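Local atomic coordinates of 401aa long hypothetical glucose-1-phosphate thymidylyltransferase (Sulfolobus tokodaii, PDB entry 2GGO), a protein that probably acts as a bifunctional enzyme in the synthesis of UDP-N-acetylglucosamine and UDP-N-acetylgalactosamine, with a nucleotidyl transferase region and a hexapeptide-repeat region. Residues T50-S55 with A82-A87; E92-Y97 with C109-L114; K56-F61 with I70-D75. All coordinates share one frame; numbering follows the deposited sequence.

Interaction 1 of 3, residues T50-S55 with A82-A87; sequences TVIVSS and AAILSA
Ile-52 carries this buried contact, leaning from its strand onto the short segment that holds Ala-83 and Ile-84. The carbonyl oxygen of Ala-83 lies against both branches of the isoleucine, with Ala-83 O 3.5 Å from Ile-52 CG2 and 3.6 Å from Ile-52 CD1. No hydrogen bond joins the two segments; the oxygen rests against methyl groups. Ile-52 CG2 also meets Ala-83 CB, at 4.0 Å. With Ile-52 CG1 beside its backbone N (chi1 -63°) and Ile-52 CG2 anti to that N, the two branches fork around the oxygen. At the end of the longer branch, Ile-52 CD1 touches Ile-84 CG2 at 4.1 Å, and there the two isoleucine side chains run at about a right angle to each other, while the rest of Ile-84 leads off from the strand. The setting is the mixed sheet of the nucleotidyl transferase fold, where strand 48-53 runs parallel between strands 2-6 and 69-72, and residues 82-87 belong to the long connection from strand 69-72 to strand 92-97. Phe-4 and Leu-6 of strand 2-6 also touch Ile-52, and Leu-6 touches Ala-83 as well. Nearby stand Ala-8 and Gln-73, both probably part of the nucleoside triphosphate site: Ala-8 beside Ile-52, Gln-73 against Ala-83.

Interaction 2 of 3, residues E92-Y97 with C109-L114; sequences EALIIY and CNIITL
Within the central mixed sheet of the nucleotidyl transferase fold, Leu-94 of strand 92-97 packs against Ile-111 of helix 106-111 and the following Ile-112. A single methyl of Leu-94 makes both apolar touches: Leu-94 CD1 lies 3.5 Å from Ile-111 CG2 and 4.1 Å from Ile-112 CG2. It is presented there by a side chain whose CG stands opposite the backbone N (chi1 -169°). Ile-111 turns its shorter branch to the strand, its CG1 arm being directed opposite its own backbone N (chi1 -158°). Each isoleucine lies at a slant to the leucine. Leu-41 of helix 33-43 and Ile-46 pack on Leu-94 from elsewhere in the fold, and a disulfide between Cys-109 and Cys-44 ties helix 106-111 to the residue just past helix 33-43. At the start of the strand the chemistry is polar: Glu-92 OE1 comes within 3.2 Å of Leu-114 O, two acceptors that are not hydrogen-bonded to each other. Lys-162 of strand 155-164 serves both, its NZ forming a salt bridge with Glu-92 OE1 and a hydrogen bond with Leu-114 O, and so probably offsets their mutual repulsion. Leu-114 is brought there by a type I turn, in which Leu-114 N bonds to Ile-111 O at 3.2 Å.

Interaction 3 of 3, residues K56-F61 with I70-D75; sequences KNKEYF and IVTQKD
Apolar touches at two places join Lys-58 and Phe-61 of the helix to Thr-72 and Ile-70 of the strand. In the first, the methyl Thr-72 CG2 sits 3.6 Å from Lys-58 CB and 3.8 Å from Lys-58 CG; the two side chains lie alongside each other and point the same way, but beyond CG the lysine chain bends and its end leads away from the strand. In the second, Phe-61 CB meets Ile-70 CG1 at 3.8 Å, while Ile-70 CD1 reaches on to the backbone at Phe-61 C, 4.0 Å away. The phenyl ring is carried off from Ile-70, CG being opposite the carbonyl carbon (chi1 -76°), and touches Val-53 and meets the ring of Phe-25 edge-to-face. These elements form a beta-alpha-beta unit: strand 48-53, helix 58-64 and strand 69-72, with the two strands parallel neighbours at one margin of the sheet. Polar contacts stay within each segment or go elsewhere. Asn-57 O lies in the plane of the Phe-61 ring at its edge and accepts a weak hydrogen bond from Phe-61 N, 3.3 Å. Beyond the strand, Gln-73, probably a nucleoside triphosphate-binding residue, bonds through its backbone to Val-53.

All three contacts reach one mixed sheet. Interaction 1 uses strand 48-53 and interaction 3 its neighbour 69-72; their centres lie about 8 Å apart, and a probable backbone hydrogen bond from Val-71 N to Val-51 O links them directly. Along the chain, interaction 3 is nested within the loop that interaction 1 closes. Interaction 2 follows both, its centre about 17 Å from that of interaction 1, with its strand on the far side of strand 2-6. Interaction 1 is wholly buried and apolar apart from a carbonyl oxygen; interaction 3 grades from buried Phe-61 to exposed Lys-58; interaction 2, partly buried, adds a carboxylate beside a carbonyl, both bound by Lys-162 from outside.

Interaction 1 of 3, residues T50-S55 with A82-A87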
# COMPACT_ATOMS: atom_id res chain seq x y z
N THR A 50 8.99 -1.72 -17.30
CA THR A 50 8.65 -3.11 -17.25
C THR A 50 8.26 -3.50 -15.82
O THR A 50 8.99 -3.18 -14.86
CB THR A 50 9.85 -3.97 -17.64
OG1 THR A 50 10.26 -3.61 -18.95
CG2 THR A 50 9.49 -5.46 -17.63
N VAL A 51 7.14 -4.20 -15.68
CA VAL A 51 6.80 -4.80 -14.38
C VAL A 51 7.12 -6.30 -14.32
O VAL A 51 6.64 -7.07 -15.13
CB VAL A 51 5.32 -4.58 -14.01
CG1 VAL A 51 5.12 -4.76 -12.52
CG2 VAL A 51 4.90 -3.21 -14.42
N ILE A 52 7.92 -6.72 -13.37
CA ILE A 52 8.08 -8.15 -13.10
C ILE A 52 6.98 -8.57 -12.11
O ILE A 52 6.82 -7.99 -11.04
CB ILE A 52 9.48 -8.48 -12.59
CG1 ILE A 52 10.49 -8.11 -13.69
CG2 ILE A 52 9.59 -9.97 -12.22
CD1 ILE A 52 11.73 -7.39 -13.19
N VAL A 53 6.19 -9.53 -12.53
CA VAL A 53 5.01 -9.96 -11.81
C VAL A 53 5.05 -11.49 -11.64
O VAL A 53 5.96 -12.16 -12.14
CB VAL A 53 3.72 -9.50 -12.54
CG1 VAL A 53 3.78 -8.04 -12.83
CG2 VAL A 53 3.46 -10.28 -13.84
N SER A 54 4.10 -12.04 -10.90
CA SER A 54 3.97 -13.49 -10.85
C SER A 54 3.04 -13.92 -11.97
O SER A 54 2.22 -13.12 -12.44
CB SER A 54 3.45 -13.91 -9.48
OG SER A 54 2.14 -13.41 -9.27
N SER A 55 3.17 -15.17 -12.41
CA SER A 55 2.32 -15.74 -13.49
C SER A 55 0.83 -15.67 -13.16
O SER A 55 0.02 -15.27 -14.00
CB SER A 55 2.72 -17.18 -13.78
OG SER A 55 4.13 -17.32 -13.55
N ALA A 82 15.62 -12.87 -7.72
CA ALA A 82 15.06 -13.88 -8.63
C ALA A 82 14.09 -13.22 -9.63
O ALA A 82 13.79 -13.78 -10.70
CB ALA A 82 14.38 -15.00 -7.85
N ALA A 83 13.63 -12.03 -9.24
CA ALA A 83 12.75 -11.17 -10.05
C ALA A 83 13.51 -10.65 -11.26
O ALA A 83 13.01 -10.71 -12.38
CB ALA A 83 12.20 -10.00 -9.21
N ILE A 84 14.72 -10.16 -11.01
CA ILE A 84 15.61 -9.66 -12.06
C ILE A 84 16.55 -10.75 -12.64
O ILE A 84 17.47 -10.46 -13.40
CB ILE A 84 16.36 -8.38 -11.61
CG1 ILE A 84 16.38 -8.28 -10.08
CG2 ILE A 84 15.70 -7.13 -12.22
CD1 ILE A 84 17.39 -7.31 -9.52
N LEU A 85 16.29 -12.01 -12.27
CA LEU A 85 16.71 -13.15 -13.09
C LEU A 85 15.78 -13.17 -14.30
O LEU A 85 15.93 -14.00 -15.20
CB LEU A 85 16.63 -14.49 -12.33
CG LEU A 85 17.84 -15.09 -11.59
CD1 LEU A 85 17.87 -16.61 -11.80
CD2 LEU A 85 19.19 -14.47 -12.00
N SER A 86 14.80 -12.26 -14.29
CA SER A 86 13.94 -11.99 -15.44
C SER A 86 14.22 -10.59 -16.02
O SER A 86 13.46 -10.12 -16.87
CB SER A 86 12.46 -12.16 -15.08
OG SER A 86 12.23 -13.31 -14.28
N ALA A 87 15.30 -9.95 -15.56
CA ALA A 87 15.76 -8.65 -16.12
C ALA A 87 16.40 -8.79 -17.50
O ALA A 87 17.33 -9.58 -17.71
CB ALA A 87 16.70 -7.92 -15.18

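Interaction 2 of 3, residues E92-Y97 with C109-L114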
# COMPACT_ATOMS: atom_id res chain seq x y z
N GLU A 92 22.29 0.15 -18.24
CA GLU A 92 21.72 0.64 -16.98
C GLU A 92 20.21 0.40 -16.84
O GLU A 92 19.46 0.45 -17.82
CB GLU A 92 21.97 2.13 -16.83
CG GLU A 92 23.35 2.61 -17.11
CD GLU A 92 23.41 4.10 -17.22
OE1 GLU A 92 23.50 4.78 -16.18
OE2 GLU A 92 23.38 4.61 -18.35
N ALA A 93 19.76 0.20 -15.61
CA ALA A 93 18.33 0.17 -15.34
C ALA A 93 18.05 0.80 -14.01
O ALA A 93 18.88 0.71 -13.10
CB ALA A 93 17.80 -1.24 -15.38
N LEU A 94 16.90 1.49 -13.93
CA LEU A 94 16.29 1.90 -12.68
C LEU A 94 15.36 0.78 -12.19
O LEU A 94 14.49 0.30 -12.94
CB LEU A 94 15.53 3.22 -12.84
CG LEU A 94 15.08 3.86 -11.53
CD1 LEU A 94 16.16 4.63 -10.86
CD2 LEU A 94 13.94 4.77 -11.79
N ILE A 95 15.60 0.32 -10.96
CA ILE A 95 14.86 -0.77 -10.33
C ILE A 95 14.11 -0.15 -9.16
O ILE A 95 14.70 0.57 -8.34
CB ILE A 95 15.84 -1.90 -9.85
CG1 ILE A 95 16.12 -2.93 -10.95
CG2 ILE A 95 15.26 -2.67 -8.70
CD1 ILE A 95 16.33 -2.40 -12.33
N ILE A 96 12.80 -0.32 -9.12
CA ILE A 96 12.05 0.03 -7.90
C ILE A 96 11.14 -1.09 -7.43
O ILE A 96 10.70 -1.93 -8.23
CB ILE A 96 11.25 1.34 -7.98
CG1 ILE A 96 10.09 1.21 -8.95
CG2 ILE A 96 12.15 2.56 -8.30
CD1 ILE A 96 9.22 2.40 -8.87
N TYR A 97 10.92 -1.14 -6.12
CA TYR A 97 10.07 -2.16 -5.50
C TYR A 97 8.64 -1.75 -5.61
O TYR A 97 8.30 -0.57 -5.46
CB TYR A 97 10.48 -2.41 -4.06
CG TYR A 97 11.77 -3.17 -4.00
CD1 TYR A 97 11.82 -4.54 -4.30
CD2 TYR A 97 12.95 -2.52 -3.67
CE1 TYR A 97 13.03 -5.23 -4.27
CE2 TYR A 97 14.16 -3.20 -3.62
CZ TYR A 97 14.21 -4.55 -3.92
OH TYR A 97 15.44 -5.19 -3.85
N CYS A 109 15.00 11.29 -10.85
CA CYS A 109 15.53 12.09 -11.94
C CYS A 109 17.03 12.34 -11.76
O CYS A 109 17.80 12.51 -12.71
CB CYS A 109 14.78 13.40 -12.00
SG CYS A 109 13.00 13.32 -12.29
N ASN A 110 17.45 12.34 -10.52
CA ASN A 110 18.77 12.71 -10.18
C ASN A 110 19.70 11.49 -10.36
O ASN A 110 20.76 11.58 -11.01
CB ASN A 110 18.68 13.19 -8.74
CG ASN A 110 19.94 13.79 -8.24
OD1 ASN A 110 19.92 14.89 -7.65
ND2 ASN A 110 21.06 13.08 -8.43
N ILE A 111 19.27 10.35 -9.82
CA ILE A 111 19.99 9.07 -9.91
C ILE A 111 20.28 8.60 -11.35
O ILE A 111 21.33 8.04 -11.63
CB ILE A 111 19.28 7.95 -9.04
CG1 ILE A 111 20.24 6.84 -8.67
CG2 ILE A 111 18.08 7.34 -9.74
CD1 ILE A 111 19.67 5.87 -7.61
N ILE A 112 19.37 8.85 -12.28
CA ILE A 112 19.50 8.29 -13.63
C ILE A 112 20.59 8.99 -14.44
O ILE A 112 20.99 8.52 -15.51
CB ILE A 112 18.15 8.32 -14.41
CG1 ILE A 112 17.66 9.76 -14.58
CG2 ILE A 112 17.12 7.44 -13.72
CD1 ILE A 112 16.25 9.87 -15.21
N THR A 113 21.03 10.13 -13.93
CA THR A 113 22.00 10.97 -14.64
C THR A 113 23.41 10.50 -14.30
O THR A 113 24.35 11.07 -14.82
CB THR A 113 21.90 12.45 -14.23
OG1 THR A 113 22.12 12.55 -12.81
CG2 THR A 113 20.52 13.01 -14.54
N LEU A 114 23.53 9.47 -13.45
CA LEU A 114 24.81 9.00 -12.89
C LEU A 114 25.31 7.83 -13.70
O LEU A 114 24.51 6.96 -14.09
CB LEU A 114 24.64 8.53 -11.43
CG LEU A 114 24.11 9.47 -10.37
CD1 LEU A 114 24.09 8.81 -9.04
CD2 LEU A 114 24.95 10.67 -10.29

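Interaction 3 of 3, residues K56-F61 with I70-D75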
# COMPACT_ATOMS: atom_id res chain seq x y z
N LYS A 56 0.51 -16.03 -11.91
CA LYS A 56 -0.84 -15.79 -11.33
C LYS A 56 -1.36 -14.41 -11.69
O LYS A 56 -2.53 -14.29 -12.09
CB LYS A 56 -0.89 -15.97 -9.79
CG LYS A 56 0.48 -15.86 -9.06
CD LYS A 56 0.41 -15.89 -7.49
CE LYS A 56 0.27 -14.49 -6.83
NZ LYS A 56 1.58 -13.82 -6.48
N ASN A 57 -0.50 -13.39 -11.57
CA ASN A 57 -0.93 -11.98 -11.70
C ASN A 57 -0.74 -11.34 -13.09
O ASN A 57 -1.18 -10.22 -13.33
CB ASN A 57 -0.30 -11.11 -10.59
CG ASN A 57 -0.71 -11.56 -9.17
OD1 ASN A 57 -1.69 -12.28 -8.99
ND2 ASN A 57 0.06 -11.12 -8.17
N LYS A 58 -0.10 -12.08 -13.99
CA LYS A 58 0.18 -11.62 -15.36
C LYS A 58 -1.00 -11.02 -16.12
O LYS A 58 -0.86 -10.02 -16.82
CB LYS A 58 0.77 -12.80 -16.16
CG LYS A 58 0.77 -12.66 -17.67
CD LYS A 58 0.54 -14.04 -18.38
CE LYS A 58 -0.79 -14.79 -17.94
NZ LYS A 58 -2.06 -14.42 -18.69
N GLU A 59 -2.16 -11.65 -15.99
CA GLU A 59 -3.35 -11.28 -16.75
C GLU A 59 -3.94 -9.95 -16.28
O GLU A 59 -4.36 -9.11 -17.10
CB GLU A 59 -4.43 -12.36 -16.62
CG GLU A 59 -5.72 -12.06 -17.43
CD GLU A 59 -7.02 -12.02 -16.58
OE1 GLU A 59 -8.04 -12.58 -17.05
OE2 GLU A 59 -7.05 -11.40 -15.48
N TYR A 60 -3.99 -9.82 -14.95
CA TYR A 60 -4.49 -8.64 -14.26
C TYR A 60 -3.74 -7.35 -14.69
O TYR A 60 -4.37 -6.34 -15.06
CB TYR A 60 -4.38 -8.87 -12.74
CG TYR A 60 -5.21 -7.90 -11.91
CD1 TYR A 60 -6.43 -8.26 -11.38
CD2 TYR A 60 -4.77 -6.60 -11.70
CE1 TYR A 60 -7.18 -7.36 -10.65
CE2 TYR A 60 -5.50 -5.71 -10.99
CZ TYR A 60 -6.70 -6.09 -10.45
OH TYR A 60 -7.40 -5.14 -9.74
N PHE A 61 -2.41 -7.41 -14.63
CA PHE A 61 -1.55 -6.29 -15.02
C PHE A 61 -1.74 -5.90 -16.47
O PHE A 61 -1.96 -4.75 -16.79
CB PHE A 61 -0.08 -6.61 -14.74
CG PHE A 61 0.30 -6.53 -13.29
CD1 PHE A 61 0.89 -5.38 -12.77
CD2 PHE A 61 0.09 -7.62 -12.43
CE1 PHE A 61 1.26 -5.29 -11.43
CE2 PHE A 61 0.48 -7.57 -11.09
CZ PHE A 61 1.05 -6.40 -10.57
N ILE A 70 4.92 -6.19 -19.35
CA ILE A 70 4.74 -7.06 -18.22
C ILE A 70 5.54 -8.32 -18.42
O ILE A 70 5.48 -8.96 -19.46
CB ILE A 70 3.23 -7.38 -17.94
CG1 ILE A 70 2.46 -6.11 -17.55
CG2 ILE A 70 3.07 -8.41 -16.82
CD1 ILE A 70 1.59 -5.55 -18.65
N VAL A 71 6.31 -8.69 -17.41
CA VAL A 71 7.18 -9.83 -17.55
C VAL A 71 7.01 -10.66 -16.31
O VAL A 71 7.22 -10.18 -15.20
CB VAL A 71 8.65 -9.37 -17.77
CG1 VAL A 71 9.62 -10.51 -17.64
CG2 VAL A 71 8.78 -8.75 -19.13
N THR A 72 6.63 -11.92 -16.48
CA THR A 72 6.43 -12.82 -15.36
C THR A 72 7.76 -13.33 -14.82
O THR A 72 8.71 -13.50 -15.56
CB THR A 72 5.52 -14.00 -15.70
OG1 THR A 72 6.23 -14.91 -16.53
CG2 THR A 72 4.26 -13.55 -16.41
N GLN A 73 7.80 -13.56 -13.52
CA GLN A 73 9.00 -13.93 -12.84
C GLN A 73 9.24 -15.43 -12.97
O GLN A 73 8.29 -16.22 -13.14
CB GLN A 73 8.89 -13.50 -11.38
CG GLN A 73 9.72 -14.26 -10.39
CD GLN A 73 10.08 -13.42 -9.19
OE1 GLN A 73 9.90 -12.22 -9.19
NE2 GLN A 73 10.61 -14.06 -8.17
N LYS A 74 10.53 -15.80 -12.93
CA LYS A 74 11.00 -17.18 -12.78
C LYS A 74 10.25 -17.92 -11.67
O LYS A 74 10.26 -17.51 -10.50
CB LYS A 74 12.49 -17.17 -12.44
CG LYS A 74 13.43 -16.87 -13.60
CD LYS A 74 13.97 -18.15 -14.23
CE LYS A 74 15.40 -17.95 -14.76
NZ LYS A 74 15.71 -18.85 -15.91
N ASP A 75 9.59 -19.01 -12.05
CA ASP A 75 8.76 -19.76 -11.11
C ASP A 75 9.53 -20.74 -10.26
O ASP A 75 9.19 -20.95 -9.09
CB ASP A 75 7.63 -20.47 -11.85
CG ASP A 75 6.41 -19.60 -12.01
OD1 ASP A 75 6.57 -18.40 -12.35
OD2 ASP A 75 5.30 -20.12 -11.78